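Side-chain contacts in protein arginine N-methyltransferase SFM1 (Saccharomyces cerevisiae, PDB 5C74), which uses S-adenosyl-L-methionine to monomethylate an arginine side chain of ribosomal protein S3: residues 6-11 with 106-111; 23-28 with 51-56; 155-160 with 179-184; 168-171 with 175-178. All coordinates share one frame; numbering follows the deposited sequence.

Interaction 1. Residues 6-11 with 106-111; sequences EHMEEG and GILGDH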
loop_
_atom_site.group_PDB
_atom_site.type_symbol
_atom_site.label_atom_id
_atom_site.label_comp_id
_atom_site.label_asym_id
_atom_site.label_seq_id
_atom_site.Cartn_x
_atom_site.Cartn_y
_atom_site.Cartn_z
ATOM N N GLU A 6 12.171 0.166 -7.790
ATOM C CA GLU A 6 11.099 -0.310 -8.647
ATOM C C GLU A 6 9.866 -0.502 -7.778
ATOM O O GLU A 6 9.889 -1.280 -6.826
ATOM C CB GLU A 6 11.476 -1.622 -9.334
ATOM C CG GLU A 6 12.681 -1.521 -10.268
ATOM C CD GLU A 6 12.774 -2.710 -11.207
ATOM O OE1 GLU A 6 12.677 -3.862 -10.716
ATOM O OE2 GLU A 6 12.909 -2.487 -12.437
ATOM N N HIS A 7 8.786 0.195 -8.104
ATOM C CA HIS A 7 7.572 0.102 -7.307
ATOM C C HIS A 7 6.548 -0.568 -8.190
ATOM O O HIS A 7 5.740 0.103 -8.800
ATOM C CB HIS A 7 7.097 1.486 -6.839
ATOM C CG HIS A 7 5.925 1.438 -5.899
ATOM N ND1 HIS A 7 6.066 1.503 -4.528
ATOM C CD2 HIS A 7 4.591 1.322 -6.135
ATOM C CE1 HIS A 7 4.872 1.430 -3.958
ATOM N NE2 HIS A 7 3.960 1.322 -4.912
ATOM N N MET A 8 6.618 -1.892 -8.277
ATOM C CA MET A 8 5.862 -2.638 -9.276
ATOM C C MET A 8 4.614 -3.260 -8.668
ATOM O O MET A 8 4.375 -4.463 -8.785
ATOM C CB MET A 8 6.734 -3.727 -9.905
ATOM C CG MET A 8 7.996 -3.196 -10.635
ATOM S SD MET A 8 9.129 -4.492 -11.235
ATOM C CE MET A 8 8.192 -5.163 -12.605
ATOM N N GLU A 9 3.834 -2.435 -7.996
ATOM C CA GLU A 9 2.620 -2.914 -7.361
ATOM C C GLU A 9 1.654 -1.764 -7.342
ATOM O O GLU A 9 2.048 -0.599 -7.366
ATOM C CB GLU A 9 2.890 -3.427 -5.939
ATOM C CG GLU A 9 3.267 -2.319 -4.956
ATOM C CD GLU A 9 3.645 -2.836 -3.573
ATOM O OE1 GLU A 9 4.451 -2.163 -2.893
ATOM O OE2 GLU A 9 3.135 -3.903 -3.165
ATOM N N GLU A 10 0.374 -2.092 -7.322
ATOM C CA GLU A 10 -0.651 -1.081 -7.225
ATOM C C GLU A 10 -0.706 -0.579 -5.782
ATOM O O GLU A 10 -0.689 -1.381 -4.853
ATOM C CB GLU A 10 -2.001 -1.666 -7.640
ATOM C CG GLU A 10 -3.116 -0.669 -7.656
ATOM C CD GLU A 10 -2.863 0.437 -8.647
ATOM O OE1 GLU A 10 -3.208 1.595 -8.334
ATOM O OE2 GLU A 10 -2.321 0.140 -9.735
ATOM N N GLY A 11 -0.757 0.735 -5.599
ATOM C CA GLY A 11 -0.995 1.296 -4.284
ATOM C C GLY A 11 0.242 1.551 -3.445
ATOM O O GLY A 11 1.309 0.990 -3.688
ATOM N N GLY A 106 12.329 -4.815 -8.142
ATOM C CA GLY A 106 10.955 -4.962 -7.705
ATOM C C GLY A 106 10.790 -6.286 -6.981
ATOM O O GLY A 106 11.463 -7.254 -7.311
ATOM N N ILE A 107 9.918 -6.311 -5.984
ATOM C CA ILE A 107 9.556 -7.557 -5.309
ATOM C C ILE A 107 8.176 -7.957 -5.801
ATOM O O ILE A 107 7.206 -7.230 -5.617
ATOM C CB ILE A 107 9.562 -7.417 -3.773
ATOM C CG1 ILE A 107 10.981 -7.153 -3.264
ATOM C CG2 ILE A 107 8.990 -8.667 -3.114
ATOM C CD1 ILE A 107 11.248 -5.703 -2.941
ATOM N N LEU A 108 8.107 -9.096 -6.475
ATOM C CA LEU A 108 6.878 -9.517 -7.126
ATOM C C LEU A 108 6.263 -10.683 -6.367
ATOM O O LEU A 108 6.903 -11.250 -5.489
ATOM C CB LEU A 108 7.166 -9.887 -8.577
ATOM C CG LEU A 108 7.806 -8.695 -9.301
ATOM C CD1 LEU A 108 8.697 -9.147 -10.442
ATOM C CD2 LEU A 108 6.735 -7.735 -9.787
ATOM N N GLY A 109 5.025 -11.033 -6.704
ATOM C CA GLY A 109 4.331 -12.114 -6.022
ATOM C C GLY A 109 4.839 -13.494 -6.392
ATOM O O GLY A 109 5.905 -13.645 -6.990
ATOM N N ASP A 110 4.070 -14.518 -6.039
ATOM C CA ASP A 110 4.470 -15.886 -6.328
ATOM C C ASP A 110 3.637 -16.489 -7.457
ATOM O O ASP A 110 3.647 -17.701 -7.662
ATOM C CB ASP A 110 4.363 -16.750 -5.065
ATOM C CG ASP A 110 5.414 -16.390 -4.018
ATOM O OD1 ASP A 110 6.388 -15.681 -4.360
ATOM O OD2 ASP A 110 5.275 -16.824 -2.853
ATOM N N HIS A 111 2.925 -15.644 -8.199
ATOM C CA HIS A 111 2.064 -16.130 -9.271
ATOM C C HIS A 111 2.281 -15.400 -10.600
ATOM O O HIS A 111 1.524 -14.485 -10.944
ATOM C CB HIS A 111 0.601 -16.017 -8.846
ATOM C CG HIS A 111 0.277 -16.828 -7.632
ATOM N ND1 HIS A 111 0.002 -18.177 -7.693
ATOM C CD2 HIS A 111 0.215 -16.488 -6.323
ATOM C CE1 HIS A 111 -0.230 -18.631 -6.473
ATOM N NE2 HIS A 111 -0.108 -17.626 -5.623
#
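The carboxylate of E6 reaches the backbone of G106 in a partly buried contact between two loops, one leaving strand 2-6 and the other leaving strand 101-104. G106 N donates to E6 OE1 at 2.8 Å, with an N-H...O angle of 148°, and the acceptor is the anti lone pair, away from the second oxygen. The extended chain beyond CG carries the carboxylate across to the loop. R116 NE forms a salt bridge with the same OE1, so a buried oxygen meets both a backbone amide and a positive charge. An alanine at E6 would remove the carboxylate and is likely to leave the amide of G106 and the charge of R116 without their acceptor.

Beyond this polar clamp the contact turns apolar. M8 lays its sulfur 4.0 Å from G106 CA, and a CB on that glycine would run into SD. Further along, L108 CD2 packs 4.0 Å from M8 CB. A bend at the end of M8 (chi3 72°) brings CE 4.1 Å from L108 CD2, so one methyl of the leucine touches both the root and the tip of the methionine.

The two strands are neighbours whose chains then depart toward opposite edges of the sheet: loops meeting beyond their C-terminal ends mark a topological switch point of a parallel alpha/beta fold, here that of the class IV-like, SPOUT-clan methyltransferases.

Interaction 2. Residues 23-28 with 51-56; sequences ILREVG and LKLGLR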
loop_
_atom_site.group_PDB
_atom_site.type_symbol
_atom_site.label_atom_id
_atom_site.label_comp_id
_atom_site.label_asym_id
_atom_site.label_seq_id
_atom_site.Cartn_x
_atom_site.Cartn_y
_atom_site.Cartn_z
ATOM N N ILE A 23 13.089 8.404 3.321
ATOM C CA ILE A 23 14.140 8.415 2.284
ATOM C C ILE A 23 14.271 9.795 1.630
ATOM O O ILE A 23 15.382 10.332 1.501
ATOM C CB ILE A 23 13.861 7.329 1.216
ATOM C CG1 ILE A 23 14.041 5.939 1.857
ATOM C CG2 ILE A 23 14.765 7.495 0.000
ATOM C CD1 ILE A 23 13.412 4.766 1.070
ATOM N N LEU A 24 13.140 10.381 1.252
ATOM C CA LEU A 24 13.136 11.709 0.649
ATOM C C LEU A 24 13.722 12.761 1.581
ATOM O O LEU A 24 14.457 13.641 1.142
ATOM C CB LEU A 24 11.711 12.103 0.228
ATOM C CG LEU A 24 11.149 11.320 -0.961
ATOM C CD1 LEU A 24 9.613 11.424 -1.027
ATOM C CD2 LEU A 24 11.765 11.836 -2.265
ATOM N N ARG A 25 13.406 12.678 2.870
ATOM C CA ARG A 25 13.939 13.648 3.816
ATOM C C ARG A 25 15.447 13.463 3.953
ATOM O O ARG A 25 16.177 14.435 4.150
ATOM C CB ARG A 25 13.255 13.526 5.188
ATOM C CG ARG A 25 11.862 14.188 5.224
ATOM C CD ARG A 25 11.245 14.184 6.618
ATOM N NE ARG A 25 11.060 12.827 7.106
ATOM C CZ ARG A 25 9.897 12.183 7.128
ATOM N NH1 ARG A 25 8.786 12.774 6.717
ATOM N NH2 ARG A 25 9.852 10.942 7.582
ATOM N N GLU A 26 15.908 12.219 3.842
ATOM C CA GLU A 26 17.332 11.946 3.987
ATOM C C GLU A 26 18.151 12.317 2.749
ATOM O O GLU A 26 19.127 13.064 2.853
ATOM C CB GLU A 26 17.586 10.475 4.320
ATOM C CG GLU A 26 19.063 10.219 4.630
ATOM C CD GLU A 26 19.408 8.743 4.812
ATOM O OE1 GLU A 26 18.497 7.897 4.857
ATOM O OE2 GLU A 26 20.605 8.429 4.902
ATOM N N VAL A 27 17.772 11.814 1.580
ATOM C CA VAL A 27 18.645 11.982 0.405
ATOM C C VAL A 27 18.181 13.083 -0.538
ATOM O O VAL A 27 18.952 13.559 -1.385
ATOM C CB VAL A 27 18.793 10.666 -0.382
ATOM C CG1 VAL A 27 19.324 9.537 0.546
ATOM C CG2 VAL A 27 17.479 10.251 -1.021
ATOM N N GLY A 28 16.927 13.498 -0.395
ATOM C CA GLY A 28 16.404 14.574 -1.224
ATOM C C GLY A 28 15.620 14.086 -2.432
ATOM O O GLY A 28 15.901 13.023 -2.986
ATOM N N LEU A 51 3.864 13.571 -2.896
ATOM C CA LEU A 51 3.862 14.665 -3.866
ATOM C C LEU A 51 4.421 15.942 -3.237
ATOM O O LEU A 51 5.256 16.620 -3.836
ATOM C CB LEU A 51 2.455 14.893 -4.398
ATOM C CG LEU A 51 1.944 13.800 -5.343
ATOM C CD1 LEU A 51 0.504 14.087 -5.771
ATOM C CD2 LEU A 51 2.852 13.626 -6.554
ATOM N N LYS A 52 3.992 16.257 -2.016
ATOM C CA LYS A 52 4.466 17.474 -1.364
ATOM C C LYS A 52 5.959 17.407 -1.084
ATOM O O LYS A 52 6.635 18.436 -1.044
ATOM C CB LYS A 52 3.692 17.742 -0.071
ATOM C CG LYS A 52 2.227 18.076 -0.329
ATOM C CD LYS A 52 1.563 18.721 0.873
ATOM C CE LYS A 52 0.089 18.984 0.596
ATOM N NZ LYS A 52 -0.652 17.712 0.370
ATOM N N LEU A 53 6.483 16.200 -0.913
ATOM C CA LEU A 53 7.918 16.040 -0.691
ATOM C C LEU A 53 8.712 16.007 -2.008
ATOM O O LEU A 53 9.939 15.925 -2.004
ATOM C CB LEU A 53 8.191 14.769 0.124
ATOM C CG LEU A 53 7.902 14.893 1.627
ATOM C CD1 LEU A 53 8.038 13.539 2.350
ATOM C CD2 LEU A 53 8.836 15.916 2.255
ATOM N N GLY A 54 8.014 16.066 -3.131
ATOM C CA GLY A 54 8.680 16.152 -4.422
ATOM C C GLY A 54 9.010 14.829 -5.093
ATOM O O GLY A 54 9.908 14.761 -5.937
ATOM N N LEU A 55 8.273 13.778 -4.742
ATOM C CA LEU A 55 8.562 12.434 -5.243
ATOM C C LEU A 55 8.593 12.360 -6.769
ATOM O O LEU A 55 7.632 12.735 -7.432
ATOM C CB LEU A 55 7.521 11.437 -4.720
ATOM C CG LEU A 55 7.755 10.006 -5.215
ATOM C CD1 LEU A 55 8.990 9.392 -4.542
ATOM C CD2 LEU A 55 6.513 9.151 -4.999
ATOM N N ARG A 56 9.692 11.858 -7.314
ATOM C CA ARG A 56 9.782 11.547 -8.743
ATOM C C ARG A 56 9.434 10.098 -9.024
ATOM O O ARG A 56 9.985 9.186 -8.403
ATOM C CB ARG A 56 11.198 11.824 -9.262
ATOM C CG ARG A 56 11.613 13.259 -9.112
ATOM C CD ARG A 56 13.072 13.453 -9.494
ATOM N NE ARG A 56 13.358 14.870 -9.674
ATOM C CZ ARG A 56 14.437 15.352 -10.284
ATOM N NH1 ARG A 56 15.349 14.527 -10.773
ATOM N NH2 ARG A 56 14.604 16.663 -10.405
#
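L24 carries the tight part of this contact, and it does so through one methyl. Its CD1 sits 3.8 Å from L53 CB and 4.1 Å from L55 CD1, caught between two leucines that flank a single glycine. The L24 and L55 side chains meet at about a right angle, methyl to methyl, whereas L53 offers the root of its side chain instead. The branches of L55 are brought to this side by a first torsion that sets CG anti to the backbone N (chi1 180°). L50 and L32 also touch both L24 and L55, so the cluster continues inward from helix 48-52 to strand 32-35.

Toward solvent the fit slackens. R25 is exposed, and its NH1 comes only to 4.5 Å from L53 CD1, an oblique and loose approach. The polar end of this arginine is directed by a neighbour on its own helix: NH2 is hydrogen-bonded to Q22 OE1, and the ion pair of NH1 with E194 is long and weak. L53 thus has its CB in the close packing and its outer CD1 beside the exposed R25.

Both segments contain a helix end followed by glycine with positive phi. G28 follows helix 14-27; G54 closes helix 48-52 in a Schellman motif, with G54 N bonded to L51 O at 2.9 Å. The turn at G54 probably helps to bring L55 to L24 as well as L53. Helix 14-27 links strands 2-6 and 32-35, and helix 48-52 links 32-35 and 56-57; neighbouring crossover connections packed on one another over a parallel sheet belong to the alpha/beta fold, here of the SPOUT clan.

Interaction 3. Residues 155-160 with 179-184; sequences IAFEDI and PFRYVL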
loop_
_atom_site.group_PDB
_atom_site.type_symbol
_atom_site.label_atom_id
_atom_site.label_comp_id
_atom_site.label_asym_id
_atom_site.label_seq_id
_atom_site.Cartn_x
_atom_site.Cartn_y
_atom_site.Cartn_z
ATOM N N ILE A 155 32.246 4.877 5.377
ATOM C CA ILE A 155 32.291 3.987 6.535
ATOM C C ILE A 155 32.044 2.567 6.055
ATOM O O ILE A 155 30.996 2.274 5.482
ATOM C CB ILE A 155 31.247 4.396 7.592
ATOM C CG1 ILE A 155 31.505 5.847 8.033
ATOM C CG2 ILE A 155 31.260 3.423 8.786
ATOM C CD1 ILE A 155 30.405 6.434 8.914
ATOM N N ALA A 156 33.013 1.684 6.258
ATOM C CA ALA A 156 32.865 0.295 5.834
ATOM C C ALA A 156 31.699 -0.393 6.557
ATOM O O ALA A 156 31.440 -0.119 7.726
ATOM C CB ALA A 156 34.161 -0.471 6.084
ATOM N N PHE A 157 31.025 -1.307 5.865
ATOM C CA PHE A 157 29.868 -2.002 6.434
ATOM C C PHE A 157 30.157 -2.565 7.832
ATOM O O PHE A 157 29.344 -2.418 8.745
ATOM C CB PHE A 157 29.410 -3.127 5.495
ATOM C CG PHE A 157 28.104 -3.761 5.899
ATOM C CD1 PHE A 157 28.074 -4.809 6.800
ATOM C CD2 PHE A 157 26.903 -3.302 5.379
ATOM C CE1 PHE A 157 26.869 -5.387 7.179
ATOM C CE2 PHE A 157 25.684 -3.882 5.753
ATOM C CZ PHE A 157 25.674 -4.919 6.652
ATOM N N GLU A 158 31.329 -3.179 8.006
ATOM C CA GLU A 158 31.668 -3.822 9.276
ATOM C C GLU A 158 31.849 -2.827 10.428
ATOM O O GLU A 158 31.916 -3.226 11.591
ATOM C CB GLU A 158 32.936 -4.677 9.121
ATOM C CG GLU A 158 34.163 -3.913 8.642
ATOM C CD GLU A 158 34.298 -3.853 7.114
ATOM O OE1 GLU A 158 33.286 -4.021 6.390
ATOM O OE2 GLU A 158 35.439 -3.652 6.639
ATOM N N ASP A 159 31.925 -1.538 10.108
ATOM C CA ASP A 159 32.075 -0.492 11.123
ATOM C C ASP A 159 30.775 0.246 11.455
ATOM O O ASP A 159 30.748 1.095 12.349
ATOM C CB ASP A 159 33.110 0.529 10.679
ATOM C CG ASP A 159 34.511 -0.045 10.649
ATOM O OD1 ASP A 159 34.766 -1.015 11.387
ATOM O OD2 ASP A 159 35.341 0.470 9.879
ATOM N N ILE A 160 29.711 -0.048 10.717
ATOM C CA ILE A 160 28.410 0.525 11.042
ATOM C C ILE A 160 27.808 -0.223 12.227
ATOM O O ILE A 160 27.910 -1.446 12.315
ATOM C CB ILE A 160 27.472 0.494 9.822
ATOM C CG1 ILE A 160 28.091 1.330 8.693
ATOM C CG2 ILE A 160 26.061 1.032 10.181
ATOM C CD1 ILE A 160 27.442 1.111 7.319
ATOM N N PRO A 179 11.684 -7.995 11.901
ATOM C CA PRO A 179 12.704 -8.964 11.498
ATOM C C PRO A 179 13.665 -8.420 10.464
ATOM O O PRO A 179 13.787 -9.000 9.388
ATOM C CB PRO A 179 11.869 -10.109 10.907
ATOM C CG PRO A 179 10.670 -9.408 10.340
ATOM C CD PRO A 179 10.355 -8.328 11.339
ATOM N N PHE A 180 14.335 -7.322 10.804
ATOM C CA PHE A 180 15.254 -6.650 9.904
ATOM C C PHE A 180 16.461 -6.196 10.675
ATOM O O PHE A 180 16.435 -6.118 11.902
ATOM C CB PHE A 180 14.592 -5.439 9.239
ATOM C CG PHE A 180 13.365 -5.790 8.473
ATOM C CD1 PHE A 180 13.465 -6.256 7.169
ATOM C CD2 PHE A 180 12.117 -5.676 9.054
ATOM C CE1 PHE A 180 12.320 -6.608 6.453
ATOM C CE2 PHE A 180 10.979 -6.027 8.348
ATOM C CZ PHE A 180 11.084 -6.493 7.047
ATOM N N ARG A 181 17.513 -5.879 9.935
ATOM C CA ARG A 181 18.679 -5.258 10.509
ATOM C C ARG A 181 18.495 -3.754 10.369
ATOM O O ARG A 181 18.200 -3.276 9.270
ATOM C CB ARG A 181 19.939 -5.735 9.782
ATOM C CG ARG A 181 21.187 -4.919 10.083
ATOM C CD ARG A 181 22.416 -5.600 9.463
ATOM N NE ARG A 181 22.789 -6.795 10.213
ATOM C CZ ARG A 181 23.613 -7.746 9.775
ATOM N NH1 ARG A 181 24.150 -7.680 8.556
ATOM N NH2 ARG A 181 23.885 -8.782 10.565
ATOM N N TYR A 182 18.646 -3.019 11.475
ATOM C CA TYR A 182 18.488 -1.561 11.461
ATOM C C TYR A 182 19.778 -0.848 11.859
ATOM O O TYR A 182 20.575 -1.384 12.625
ATOM C CB TYR A 182 17.379 -1.114 12.416
ATOM C CG TYR A 182 15.977 -1.517 12.020
ATOM C CD1 TYR A 182 15.481 -2.772 12.351
ATOM C CD2 TYR A 182 15.140 -0.638 11.336
ATOM C CE1 TYR A 182 14.181 -3.151 12.006
ATOM C CE2 TYR A 182 13.835 -1.006 10.989
ATOM C CZ TYR A 182 13.369 -2.264 11.327
ATOM O OH TYR A 182 12.082 -2.641 10.991
ATOM N N VAL A 183 19.960 0.372 11.368
ATOM C CA VAL A 183 21.083 1.207 11.803
ATOM C C VAL A 183 20.734 1.812 13.157
ATOM O O VAL A 183 19.599 2.241 13.364
ATOM C CB VAL A 183 21.379 2.344 10.783
ATOM C CG1 VAL A 183 22.468 3.286 11.311
ATOM C CG2 VAL A 183 21.778 1.749 9.431
ATOM N N LEU A 184 21.699 1.842 14.072
ATOM C CA LEU A 184 21.498 2.459 15.373
ATOM C C LEU A 184 21.764 3.958 15.350
ATOM O O LEU A 184 22.698 4.415 14.678
ATOM C CB LEU A 184 22.410 1.810 16.401
ATOM C CG LEU A 184 21.984 0.398 16.805
ATOM C CD1 LEU A 184 23.042 -0.215 17.698
ATOM C CD2 LEU A 184 20.624 0.444 17.523
#
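The ring of F157 meets R181 at its edge, with NH1 lying in the ring plane, so the guanidinium of R181 is placed over neither face of the phenyl. The contact sets a short 3-10 turn, residues 157-159, against an outer strand, 181-183, of a three-stranded antiparallel sheet. NH1 is 3.7 Å from F157 CZ and 3.8 Å from F157 CE1, and the two planes stand 57° apart. This is therefore not a cation-pi stack, since the charged group faces ring C-H bonds and not the pi cloud. The ring of F162 also meets that of F157.

D159 N bonds to A156 O at 2.8 Å within the turn, which helps to fix the backbone from which F157 projects. The two side chains come from opposite directions: CG of F157 stands anti to the backbone N (chi1 -171°), and R181 bends at chi3 before its guanidinium.

What fixes that guanidinium is a second partner. NE of R181 makes a salt bridge to D164 OD1 on the adjacent strand 162-169, and the pairing of NH1 with D135 is long and weak. The aromatic edge thus packs beside a guanidinium whose charge is met by D164.

A looser apolar touch completes the contact: beside L149 and T146 of helix 140-151, the branch methyl I160 CG2 approaches V183 CG1 to 4.4 Å.

Interaction 4. Residues 168-171 with 175-178; sequences FRFN and ATEM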
loop_
_atom_site.group_PDB
_atom_site.type_symbol
_atom_site.label_atom_id
_atom_site.label_comp_id
_atom_site.label_asym_id
_atom_site.label_seq_id
_atom_site.Cartn_x
_atom_site.Cartn_y
_atom_site.Cartn_z
ATOM N N PHE A 168 10.091 -4.209 20.010
ATOM C CA PHE A 168 9.489 -3.021 20.597
ATOM C C PHE A 168 8.363 -3.417 21.544
ATOM O O PHE A 168 7.346 -3.937 21.105
ATOM C CB PHE A 168 8.973 -2.095 19.502
ATOM C CG PHE A 168 10.039 -1.679 18.525
ATOM C CD1 PHE A 168 10.862 -0.588 18.790
ATOM C CD2 PHE A 168 10.244 -2.401 17.366
ATOM C CE1 PHE A 168 11.855 -0.205 17.887
ATOM C CE2 PHE A 168 11.228 -2.036 16.463
ATOM C CZ PHE A 168 12.045 -0.934 16.728
ATOM N N ARG A 169 8.557 -3.172 22.835
ATOM C CA ARG A 169 7.576 -3.553 23.855
ATOM C C ARG A 169 6.608 -2.403 24.160
ATOM O O ARG A 169 7.037 -1.276 24.398
ATOM C CB ARG A 169 8.295 -4.007 25.141
ATOM C CG ARG A 169 7.329 -4.505 26.226
ATOM C CD ARG A 169 7.970 -5.456 27.228
ATOM N NE ARG A 169 8.255 -6.774 26.660
ATOM C CZ ARG A 169 7.336 -7.695 26.380
ATOM N NH1 ARG A 169 6.046 -7.450 26.577
ATOM N NH2 ARG A 169 7.708 -8.859 25.870
ATOM N N PHE A 170 5.307 -2.689 24.156
ATOM C CA PHE A 170 4.291 -1.657 24.397
ATOM C C PHE A 170 3.570 -1.849 25.732
ATOM O O PHE A 170 2.938 -0.924 26.241
ATOM C CB PHE A 170 3.286 -1.634 23.248
ATOM C CG PHE A 170 3.935 -1.476 21.903
ATOM C CD1 PHE A 170 4.556 -0.284 21.561
ATOM C CD2 PHE A 170 3.955 -2.524 20.994
ATOM C CE1 PHE A 170 5.178 -0.132 20.341
ATOM C CE2 PHE A 170 4.570 -2.381 19.765
ATOM C CZ PHE A 170 5.181 -1.179 19.436
ATOM N N ASN A 171 3.666 -3.055 26.281
ATOM C CA ASN A 171 3.234 -3.337 27.651
ATOM C C ASN A 171 3.750 -4.706 28.067
ATOM O O ASN A 171 4.459 -5.362 27.305
ATOM C CB ASN A 171 1.708 -3.260 27.806
ATOM C CG ASN A 171 0.970 -4.200 26.875
ATOM O OD1 ASN A 171 1.005 -5.418 27.044
ATOM N ND2 ASN A 171 0.271 -3.632 25.897
ATOM N N ALA A 175 4.674 -7.228 22.650
ATOM C CA ALA A 175 5.855 -6.641 22.018
ATOM C C ALA A 175 5.846 -7.058 20.568
ATOM O O ALA A 175 5.282 -8.092 20.230
ATOM C CB ALA A 175 7.131 -7.093 22.710
ATOM N N THR A 176 6.457 -6.249 19.709
ATOM C CA THR A 176 6.525 -6.578 18.294
ATOM C C THR A 176 7.975 -6.655 17.866
ATOM O O THR A 176 8.747 -5.733 18.118
ATOM C CB THR A 176 5.784 -5.547 17.427
ATOM O OG1 THR A 176 4.399 -5.544 17.782
ATOM C CG2 THR A 176 5.912 -5.900 15.941
ATOM N N GLU A 177 8.347 -7.764 17.233
ATOM C CA GLU A 177 9.673 -7.877 16.636
ATOM C C GLU A 177 9.618 -7.528 15.160
ATOM O O GLU A 177 8.751 -8.038 14.440
ATOM C CB GLU A 177 10.226 -9.290 16.820
ATOM C CG GLU A 177 11.485 -9.589 15.998
ATOM C CD GLU A 177 11.901 -11.046 16.149
ATOM O OE1 GLU A 177 11.304 -11.910 15.482
ATOM O OE2 GLU A 177 12.801 -11.334 16.954
ATOM N N MET A 178 10.511 -6.627 14.735
ATOM C CA MET A 178 10.710 -6.269 13.322
ATOM C C MET A 178 11.919 -7.036 12.808
ATOM O O MET A 178 13.047 -6.780 13.233
ATOM C CB MET A 178 10.914 -4.754 13.136
ATOM C CG MET A 178 9.718 -3.908 13.590
ATOM S SD MET A 178 8.091 -4.311 12.847
ATOM C CE MET A 178 8.418 -3.994 11.124
#
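A175, F168 and T176 have the most surface buried in this beta hairpin, where strand 162-169 turns back into strand 174-177. F168 and T176 form an antiparallel hydrogen-bonded pair. F168 N gives a nearly straight bond to T176 O, 2.8 Å at 175°, and T176 N returns one to F168 O at 2.8 Å. That oxygen is shared, since A175 CA also makes a C-H...O contact of 3.2 Å with F168 O.

A175 is paired with R169 on the opposite face of the sheet. Its methyl lies under the guanidinium, with A175 CB 3.6 Å from the mean plane of the R169 group and over its centre. R169 folds back at chi3 (-72°), and its NH1 then holds N171 O at 2.7 Å, the bond lying in both the guanidinium and carbonyl planes. The charged group is thereby kept flat over the alanine.

On the face of F168 and T176 the contacts between the strands run edgewise. M178 CG meets the rim of the F168 ring, 3.7 Å from CE2, and the two side chains cross at about a right angle. T176 OG1 comes 3.7 Å from CE2 of F170, near that ring's plane. F170 and N171 together face E174, a nickel ligand, in a classic beta bulge.

Helix 196-205 covers this side, L197 touching F168 and I200 touching F170. Along the outer edge, T176 and E177 pair antiparallel with a strand of the second subunit that probably comes from its histidine tag, H209 of that subunit bonding to E177.

Interactions 1 and 2 belong to the parallel sheet and its helices, interactions 3 and 4 to the three-stranded antiparallel sheet; all four are partly buried. Interaction 1 sits at the loop ends of two adjoining strands and relies on a buried carboxylate; interaction 2, nested within the loop interaction 1 closes, packs through leucines, with an arginine loosely over its outer side. Interactions 3 and 4 flank strand 162-169, one through each of its neighbours, yet interaction 3 uses only side chains, whereas interaction 4 adds backbone pairing. Interaction 4 lies farthest from the chain's centre, where probably the tag of the second subunit extends its sheet; interactions 1 and 3 reach that subunit by lesser touches.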